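PDB 5ZI1: insecticidal crystal protein Cry7Cal from Bacillus thuringiensis, which is toxic to the locust Locusta migratoria manilensis, probably by binding gut receptors and, as in related delta endotoxins, forming membrane pores. Local coordinates for residues A[351-356]-A[426-431]; A[379-384]-A[420-425]. All blocks are in the same frame, centred on the assembly; numbering follows the deposited sequence.

The chain is the three-domain toxin portion of a longer delta endotoxin, and both contacts lie in its middle domain, a beta prism. Their centres are about 6 Å apart. Contact 1 is buried and joins two sheets of the prism, strand 352-365 to strand 430-437, through a carboxylate shared by a tyrosine and an arginine. Contact 2, only partly buried, sets the end of neighbouring strand 369-382 against the loop leading to strand 430-437, chiefly by apolar and CH-pi packing. The contacts touch where strands 352-365 and 369-382 pair in one sheet, with Asp353 N probably bonded to Ile381 O and Gln356 O to Tyr379 N.

Contact 1 (A[351-356]-A[426-431]); sequences SKDIYQ and EEYGHR
Asp353 stands between Tyr428 and Arg431 where two sheets of the beta prism meet: strand 352-365 belongs to a four-stranded sheet, while strand 430-437 is an outer strand of a three-stranded one. The carboxylate plane is turned 80° from the Tyr428 ring. At the edge of that ring Tyr428 OH donates to the anti lone pair of Asp353 OD2, at 2.5 Å, and the same hydroxyl accepts the N-H of Gly423. Arg431 serves the other oxygen through a salt bridge, NE to Asp353 OD1 at 2.9 Å. Asp353 OD1 lies at the edge of the guanidinium, in its plane, yet NE approaches it from above the carboxylate, 49° out of that plane. A bend at chi3 (64°) turns NE to the acid, and NH1 goes on to Thr453. Water 1 closes the cluster, donating to Asp353 OD2 (2.6 Å) and accepting from Arg431 NH2 (3.0 Å). Several donors thus grip the buried carboxylate, which would be expected to favour its ionised form. Beside this polar group, Tyr355 lays its CB over one face of the Tyr428 ring, a CH-pi contact with CB 4.0 Å from the ring centroid; the two rings themselves lie oblique. Tyr355 also forms, with Gln356, a classic beta bulge opposite Tyr379. Nearby the backbones approach closely, Arg431 CA lying 3.2 Å from Ile354 O in a CA-H...O contact.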
ATOM      1  N   SER A 351       8.597  -5.794 -18.895  1.00 59.56           N
ATOM      2  CA  SER A 351       7.420  -5.315 -19.632  1.00 65.10           C
ATOM      3  C   SER A 351       6.128  -5.959 -19.158  1.00 61.41           C
ATOM      4  O   SER A 351       5.058  -5.552 -19.636  1.00 62.62           O
ATOM      5  CB  SER A 351       7.452  -5.551 -21.156  1.00 68.92           C
ATOM      6  OG  SER A 351       7.641  -6.922 -21.499  1.00 76.39           O
ATOM      7  N   LYS A 352       6.169  -6.977 -18.308  1.00 56.59           N
ATOM      8  CA  LYS A 352       4.975  -7.723 -17.941  1.00 53.88           C
ATOM      9  C   LYS A 352       4.535  -7.398 -16.522  1.00 51.58           C
ATOM     10  O   LYS A 352       5.356  -7.355 -15.602  1.00 47.12           O
ATOM     11  CB  LYS A 352       5.219  -9.228 -18.045  1.00 50.95           C
ATOM     12  CG  LYS A 352       5.600  -9.703 -19.437  1.00 57.73           C
ATOM     13  CD  LYS A 352       5.729 -11.221 -19.471  1.00 56.40           C
ATOM     14  CE  LYS A 352       6.019 -11.738 -20.882  1.00 59.19           C
ATOM     15  NZ  LYS A 352       7.476 -11.979 -21.066  1.00 57.80           N
ATOM     16  N   ASP A 353       3.233  -7.212 -16.337  1.00 48.16           N
ATOM     17  CA  ASP A 353       2.629  -7.331 -15.020  1.00 49.76           C
ATOM     18  C   ASP A 353       2.259  -8.791 -14.836  1.00 48.10           C
ATOM     19  O   ASP A 353       1.329  -9.280 -15.480  1.00 48.54           O
ATOM     20  CB  ASP A 353       1.389  -6.458 -14.866  1.00 48.37           C
ATOM     21  CG  ASP A 353       1.716  -5.055 -14.483  1.00 47.95           C
ATOM     22  OD1 ASP A 353       2.914  -4.750 -14.232  1.00 43.54           O
ATOM     23  OD2 ASP A 353       0.753  -4.263 -14.440  1.00 45.92           O
ATOM     24  N   ILE A 354       2.984  -9.481 -13.964  1.00 48.93           N
ATOM     25  CA  ILE A 354       2.562 -10.794 -13.498  1.00 46.58           C
ATOM     26  C   ILE A 354       1.504 -10.568 -12.427  1.00 48.07           C
ATOM     27  O   ILE A 354       1.820 -10.144 -11.316  1.00 50.61           O
ATOM     28  CB  ILE A 354       3.733 -11.608 -12.948  1.00 45.54           C
ATOM     29  CG1 ILE A 354       4.857 -11.666 -13.985  1.00 48.09           C
ATOM     30  CG2 ILE A 354       3.228 -13.010 -12.473  1.00 44.88           C
ATOM     31  CD1 ILE A 354       4.431 -12.292 -15.326  1.00 51.42           C
ATOM     32  N   TYR A 355       0.248 -10.848 -12.768  1.00 48.69           N
ATOM     33  CA  TYR A 355      -0.898 -10.646 -11.901  1.00 45.91           C
ATOM     34  C   TYR A 355      -1.336 -11.906 -11.160  1.00 49.97           C
ATOM     35  O   TYR A 355      -2.258 -11.828 -10.337  1.00 48.74           O
ATOM     36  CB  TYR A 355      -2.072 -10.113 -12.730  1.00 49.53           C
ATOM     37  CG  TYR A 355      -2.513 -11.057 -13.844  1.00 53.40           C
ATOM     38  CD1 TYR A 355      -3.406 -12.094 -13.589  1.00 52.86           C
ATOM     39  CD2 TYR A 355      -2.034 -10.912 -15.149  1.00 54.59           C
ATOM     40  CE1 TYR A 355      -3.808 -12.966 -14.587  1.00 56.13           C
ATOM     41  CE2 TYR A 355      -2.442 -11.777 -16.160  1.00 56.54           C
ATOM     42  CZ  TYR A 355      -3.328 -12.808 -15.863  1.00 53.08           C
ATOM     43  OH  TYR A 355      -3.754 -13.670 -16.842  1.00 56.16           O
ATOM     44  N   GLN A 356      -0.718 -13.058 -11.424  1.00 51.99           N
ATOM     45  CA  GLN A 356      -1.137 -14.293 -10.768  1.00 50.61           C
ATOM     46  C   GLN A 356      -0.026 -15.323 -10.858  1.00 49.60           C
ATOM     47  O   GLN A 356       0.710 -15.368 -11.845  1.00 54.53           O
ATOM     48  CB  GLN A 356      -2.411 -14.852 -11.404  1.00 54.19           C
ATOM     49  CG  GLN A 356      -2.964 -16.050 -10.692  1.00 54.40           C
ATOM     50  CD  GLN A 356      -4.191 -16.617 -11.366  1.00 53.88           C
ATOM     51  OE1 GLN A 356      -5.276 -16.619 -10.780  1.00 50.55           O
ATOM     52  NE2 GLN A 356      -4.029 -17.119 -12.594  1.00 52.99           N
ATOM     53  N   GLU A 426      -9.239  -2.133 -11.584  1.00 52.95           N
ATOM     54  CA  GLU A 426     -10.535  -2.789 -11.512  1.00 56.23           C
ATOM     55  C   GLU A 426     -10.412  -4.279 -11.788  1.00 60.65           C
ATOM     56  O   GLU A 426     -11.280  -5.050 -11.364  1.00 64.38           O
ATOM     57  CB  GLU A 426     -11.496  -2.142 -12.504  1.00 60.09           C
ATOM     58  CG  GLU A 426     -12.886  -1.913 -11.965  1.00 66.74           C
ATOM     59  CD  GLU A 426     -13.534  -0.682 -12.583  1.00 73.74           C
ATOM     60  OE1 GLU A 426     -13.115  -0.299 -13.697  1.00 64.03           O
ATOM     61  OE2 GLU A 426     -14.430  -0.074 -11.940  1.00 80.33           O
ATOM     62  N   GLU A 427      -9.345  -4.705 -12.468  1.00 51.67           N
ATOM     63  CA  GLU A 427      -9.138  -6.118 -12.768  1.00 63.15           C
ATOM     64  C   GLU A 427      -8.156  -6.786 -11.814  1.00 56.28           C
ATOM     65  O   GLU A 427      -8.460  -7.845 -11.274  1.00 57.01           O
ATOM     66  CB  GLU A 427      -8.662  -6.290 -14.220  1.00 55.80           C
ATOM     67  CG  GLU A 427      -9.792  -6.193 -15.221  1.00 61.92           C
ATOM     68  CD  GLU A 427      -9.325  -6.401 -16.650  1.00 66.31           C
ATOM     69  OE1 GLU A 427      -8.905  -5.413 -17.285  1.00 63.22           O
ATOM     70  OE2 GLU A 427      -9.359  -7.559 -17.126  1.00 64.57           O
ATOM     71  N   TYR A 428      -6.978  -6.199 -11.607  1.00 54.80           N
ATOM     72  CA  TYR A 428      -5.984  -6.767 -10.708  1.00 50.43           C
ATOM     73  C   TYR A 428      -5.267  -5.633  -9.993  1.00 53.62           C
ATOM     74  O   TYR A 428      -4.961  -4.602 -10.599  1.00 52.41           O
ATOM     75  CB  TYR A 428      -4.978  -7.662 -11.450  1.00 51.01           C
ATOM     76  CG  TYR A 428      -4.075  -6.963 -12.452  1.00 46.78           C
ATOM     77  CD1 TYR A 428      -4.529  -6.635 -13.725  1.00 46.24           C
ATOM     78  CD2 TYR A 428      -2.759  -6.673 -12.136  1.00 47.07           C
ATOM     79  CE1 TYR A 428      -3.697  -6.003 -14.651  1.00 48.43           C
ATOM     80  CE2 TYR A 428      -1.926  -6.039 -13.035  1.00 51.93           C
ATOM     81  CZ  TYR A 428      -2.393  -5.706 -14.299  1.00 54.37           C
ATOM     82  OH  TYR A 428      -1.542  -5.075 -15.194  1.00 48.52           O
ATOM     83  N   GLY A 429      -5.009  -5.820  -8.700  1.00 52.08           N
ATOM     84  CA  GLY A 429      -4.485  -4.727  -7.896  1.00 50.09           C
ATOM     85  C   GLY A 429      -3.003  -4.821  -7.622  1.00 46.46           C
ATOM     86  O   GLY A 429      -2.394  -3.855  -7.156  1.00 43.23           O
ATOM     87  N   HIS A 430      -2.400  -5.971  -7.932  1.00 42.46           N
ATOM     88  CA  HIS A 430      -1.022  -6.225  -7.547  1.00 41.82           C
ATOM     89  C   HIS A 430      -0.280  -6.928  -8.677  1.00 45.07           C
ATOM     90  O   HIS A 430      -0.874  -7.602  -9.525  1.00 51.88           O
ATOM     91  CB  HIS A 430      -0.959  -7.052  -6.246  1.00 46.12           C
ATOM     92  CG  HIS A 430      -1.382  -6.288  -5.017  1.00 50.65           C
ATOM     93  ND1 HIS A 430      -2.703  -6.180  -4.620  1.00 50.93           N
ATOM     94  CD2 HIS A 430      -0.659  -5.588  -4.107  1.00 42.90           C
ATOM     95  CE1 HIS A 430      -2.771  -5.454  -3.517  1.00 48.53           C
ATOM     96  NE2 HIS A 430      -1.545  -5.082  -3.185  1.00 49.45           N
ATOM     97  N   ARG A 431       1.041  -6.773  -8.668  1.00 40.89           N
ATOM     98  CA  ARG A 431       1.923  -7.386  -9.644  1.00 44.44           C
ATOM     99  C   ARG A 431       3.100  -7.987  -8.896  1.00 44.77           C
ATOM    100  O   ARG A 431       3.507  -7.475  -7.851  1.00 41.05           O
ATOM    101  CB  ARG A 431       2.439  -6.362 -10.692  1.00 46.35           C
ATOM    102  CG  ARG A 431       3.664  -5.593 -10.216  1.00 42.49           C
ATOM    103  CD  ARG A 431       4.254  -4.671 -11.244  1.00 41.53           C
ATOM    104  NE  ARG A 431       3.353  -3.583 -11.628  1.00 46.25           N
ATOM    105  CZ  ARG A 431       3.090  -2.521 -10.867  1.00 45.26           C
ATOM    106  NH1 ARG A 431       3.626  -2.412  -9.653  1.00 38.18           N
ATOM    107  NH2 ARG A 431       2.268  -1.587 -11.313  1.00 47.46           N
TER
HETATM  108  O   HOH W   1       1.910  -1.944 -14.256  1.00 56.16           O
HETATM  109  O   HOH W   2      -2.854  -9.388  -8.574  1.00 53.49           O

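Contact 2 (A[379-384]-A[420-425])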
ATOM      1  N   TYR A 379       1.375 -15.909 -14.607  1.00 48.78           N
ATOM      2  CA  TYR A 379       0.414 -15.321 -15.534  1.00 52.90           C
ATOM      3  C   TYR A 379       0.716 -13.834 -15.682  1.00 55.32           C
ATOM      4  O   TYR A 379       0.709 -13.092 -14.684  1.00 52.34           O
ATOM      5  CB  TYR A 379      -1.017 -15.506 -15.041  1.00 55.91           C
ATOM      6  CG  TYR A 379      -1.479 -16.931 -14.842  1.00 57.36           C
ATOM      7  CD1 TYR A 379      -1.035 -17.685 -13.756  1.00 55.64           C
ATOM      8  CD2 TYR A 379      -2.404 -17.506 -15.706  1.00 60.47           C
ATOM      9  CE1 TYR A 379      -1.478 -18.983 -13.552  1.00 56.64           C
ATOM     10  CE2 TYR A 379      -2.856 -18.817 -15.510  1.00 59.23           C
ATOM     11  CZ  TYR A 379      -2.389 -19.549 -14.434  1.00 60.31           C
ATOM     12  OH  TYR A 379      -2.832 -20.850 -14.228  1.00 61.03           O
ATOM     13  N   GLY A 380       0.927 -13.390 -16.924  1.00 53.58           N
ATOM     14  CA  GLY A 380       1.367 -12.037 -17.179  1.00 52.26           C
ATOM     15  C   GLY A 380       0.534 -11.341 -18.239  1.00 54.20           C
ATOM     16  O   GLY A 380      -0.195 -11.965 -19.006  1.00 50.05           O
ATOM     17  N   ILE A 381       0.661 -10.016 -18.270  1.00 49.01           N
ATOM     18  CA  ILE A 381       0.018  -9.198 -19.294  1.00 50.52           C
ATOM     19  C   ILE A 381       0.926  -8.018 -19.565  1.00 54.10           C
ATOM     20  O   ILE A 381       1.465  -7.416 -18.633  1.00 58.63           O
ATOM     21  CB  ILE A 381      -1.396  -8.739 -18.865  1.00 57.42           C
ATOM     22  CG1 ILE A 381      -2.099  -8.029 -20.028  1.00 56.42           C
ATOM     23  CG2 ILE A 381      -1.352  -7.854 -17.578  1.00 50.55           C
ATOM     24  CD1 ILE A 381      -3.541  -7.607 -19.748  1.00 54.83           C
ATOM     25  N   ASN A 382       1.119  -7.684 -20.828  1.00 54.25           N
ATOM     26  CA  ASN A 382       2.062  -6.615 -21.134  1.00 55.00           C
ATOM     27  C   ASN A 382       1.322  -5.368 -21.595  1.00 54.11           C
ATOM     28  O   ASN A 382       0.095  -5.355 -21.726  1.00 53.35           O
ATOM     29  CB  ASN A 382       3.118  -7.072 -22.157  1.00 62.48           C
ATOM     30  CG  ASN A 382       2.592  -7.181 -23.599  1.00 58.16           C
ATOM     31  OD1 ASN A 382       1.443  -6.851 -23.913  1.00 57.32           O
ATOM     32  ND2 ASN A 382       3.466  -7.649 -24.490  1.00 61.43           N
ATOM     33  N   SER A 383       2.101  -4.314 -21.856  1.00 57.69           N
ATOM     34  CA  SER A 383       1.539  -3.002 -22.162  1.00 59.30           C
ATOM     35  C   SER A 383       0.613  -3.023 -23.370  1.00 64.92           C
ATOM     36  O   SER A 383      -0.234  -2.129 -23.501  1.00 66.37           O
ATOM     37  CB  SER A 383       2.670  -2.014 -22.392  1.00 62.97           C
ATOM     38  OG  SER A 383       3.875  -2.730 -22.598  1.00 72.62           O
ATOM     39  N   SER A 384       0.744  -4.018 -24.249  1.00 62.09           N
ATOM     40  CA  SER A 384      -0.160  -4.172 -25.378  1.00 57.11           C
ATOM     41  C   SER A 384      -1.424  -4.943 -25.028  1.00 57.62           C
ATOM     42  O   SER A 384      -2.247  -5.172 -25.919  1.00 62.33           O
ATOM     43  CB  SER A 384       0.564  -4.865 -26.528  1.00 60.37           C
ATOM     44  OG  SER A 384       1.849  -4.293 -26.724  1.00 62.84           O
ATOM     45  N   PRO A 420      -8.528  -8.666 -21.101  1.00 70.95           N
ATOM     46  CA  PRO A 420      -7.931  -7.914 -19.992  1.00 66.35           C
ATOM     47  C   PRO A 420      -7.063  -6.766 -20.477  1.00 65.93           C
ATOM     48  O   PRO A 420      -6.538  -6.779 -21.592  1.00 68.47           O
ATOM     49  CB  PRO A 420      -7.103  -8.971 -19.257  1.00 67.42           C
ATOM     50  CG  PRO A 420      -7.810 -10.263 -19.560  1.00 66.00           C
ATOM     51  CD  PRO A 420      -8.241 -10.107 -20.999  1.00 69.37           C
ATOM     52  N   ILE A 421      -6.915  -5.764 -19.611  1.00 67.89           N
ATOM     53  CA  ILE A 421      -6.242  -4.507 -19.924  1.00 63.62           C
ATOM     54  C   ILE A 421      -5.111  -4.299 -18.923  1.00 62.94           C
ATOM     55  O   ILE A 421      -5.350  -4.235 -17.710  1.00 65.11           O
ATOM     56  CB  ILE A 421      -7.219  -3.316 -19.896  1.00 66.91           C
ATOM     57  CG1 ILE A 421      -8.448  -3.599 -20.764  1.00 65.77           C
ATOM     58  CG2 ILE A 421      -6.522  -2.018 -20.316  1.00 63.94           C
ATOM     59  CD1 ILE A 421      -9.555  -2.578 -20.619  1.00 64.99           C
ATOM     60  N   TYR A 422      -3.888  -4.188 -19.437  1.00 58.50           N
ATOM     61  CA  TYR A 422      -2.714  -3.820 -18.652  1.00 57.83           C
ATOM     62  C   TYR A 422      -2.962  -2.558 -17.835  1.00 61.27           C
ATOM     63  O   TYR A 422      -3.333  -1.515 -18.383  1.00 64.11           O
ATOM     64  CB  TYR A 422      -1.539  -3.600 -19.610  1.00 53.97           C
ATOM     65  CG  TYR A 422      -0.212  -3.223 -19.000  1.00 53.95           C
ATOM     66  CD1 TYR A 422       0.677  -4.200 -18.575  1.00 51.38           C
ATOM     67  CD2 TYR A 422       0.181  -1.888 -18.901  1.00 57.10           C
ATOM     68  CE1 TYR A 422       1.917  -3.859 -18.042  1.00 54.80           C
ATOM     69  CE2 TYR A 422       1.421  -1.535 -18.373  1.00 50.76           C
ATOM     70  CZ  TYR A 422       2.282  -2.525 -17.945  1.00 55.46           C
ATOM     71  OH  TYR A 422       3.510  -2.192 -17.418  1.00 62.36           O
ATOM     72  N   GLY A 423      -2.736  -2.652 -16.522  1.00 55.01           N
ATOM     73  CA  GLY A 423      -2.814  -1.503 -15.651  1.00 56.87           C
ATOM     74  C   GLY A 423      -4.160  -1.276 -15.007  1.00 54.69           C
ATOM     75  O   GLY A 423      -4.265  -0.418 -14.130  1.00 60.09           O
ATOM     76  N   ASP A 424      -5.181  -2.036 -15.386  1.00 58.78           N
ATOM     77  CA  ASP A 424      -6.538  -1.858 -14.873  1.00 58.32           C
ATOM     78  C   ASP A 424      -6.639  -2.437 -13.462  1.00 55.37           C
ATOM     79  O   ASP A 424      -6.724  -3.655 -13.277  1.00 55.50           O
ATOM     80  CB  ASP A 424      -7.533  -2.517 -15.826  1.00 59.27           C
ATOM     81  CG  ASP A 424      -8.981  -2.270 -15.436  1.00 63.95           C
ATOM     82  OD1 ASP A 424      -9.231  -1.457 -14.512  1.00 65.53           O
ATOM     83  OD2 ASP A 424      -9.871  -2.883 -16.065  1.00 61.68           O
ATOM     84  N   LEU A 425      -6.655  -1.561 -12.449  1.00 54.85           N
ATOM     85  CA  LEU A 425      -6.853  -2.024 -11.073  1.00 54.47           C
ATOM     86  C   LEU A 425      -8.242  -2.563 -10.819  1.00 51.22           C
ATOM     87  O   LEU A 425      -8.412  -3.370  -9.906  1.00 56.64           O
ATOM     88  CB  LEU A 425      -6.590  -0.928 -10.048  1.00 55.62           C
ATOM     89  CG  LEU A 425      -5.236  -0.305 -10.278  1.00 59.42           C
ATOM     90  CD1 LEU A 425      -5.393   1.163 -10.725  1.00 65.35           C
ATOM     91  CD2 LEU A 425      -4.379  -0.508  -9.035  1.00 52.81           C
TER
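Tyr422 lies against Ile381, Asn382 and Ser383, near the end of strand 369-382 of the beta prism, which here meets a type II beta turn spanning Ile421 to Asp424. A CH-pi contact covers one face of the ring: Ser383 CA sits 3.7 Å from the Tyr422 centroid and 16° off the ring normal. The Ser383 N is over a face of the ring as well, whereas Ile381 O meets the edge near the ring plane, 3.3 Å from Tyr422 CD1. Before the ring, Tyr422 CB comes within 3.2 Å of Asn382 O, which places the tyrosine against the peptides of Ile381 to Ser383. Apolar contact is supplied by Ile381. Its CG1 is anti to the backbone N (chi1 -173°), and the extended branch carries CD1 to the loop, where it touches Pro420 CB at 3.8 Å. CD1 also packs on the loop backbone, at 3.5 Å from Tyr422 N. Hydrogen bonds shape each side, none joining the two segments directly. Asp424 N to Ile421 O closes the turn, with Gly423 taking the positive phi of its third position; Tyr422 N reaches Asn385 OD1, a link just beyond Ser384. In segment 379-384, Asn382 forms an Asx turn and also takes the N-H of Val386. In that turn Ser384 N donates to Asn382 OD1 at 2.9 Å, from 57° above the carbonyl plane.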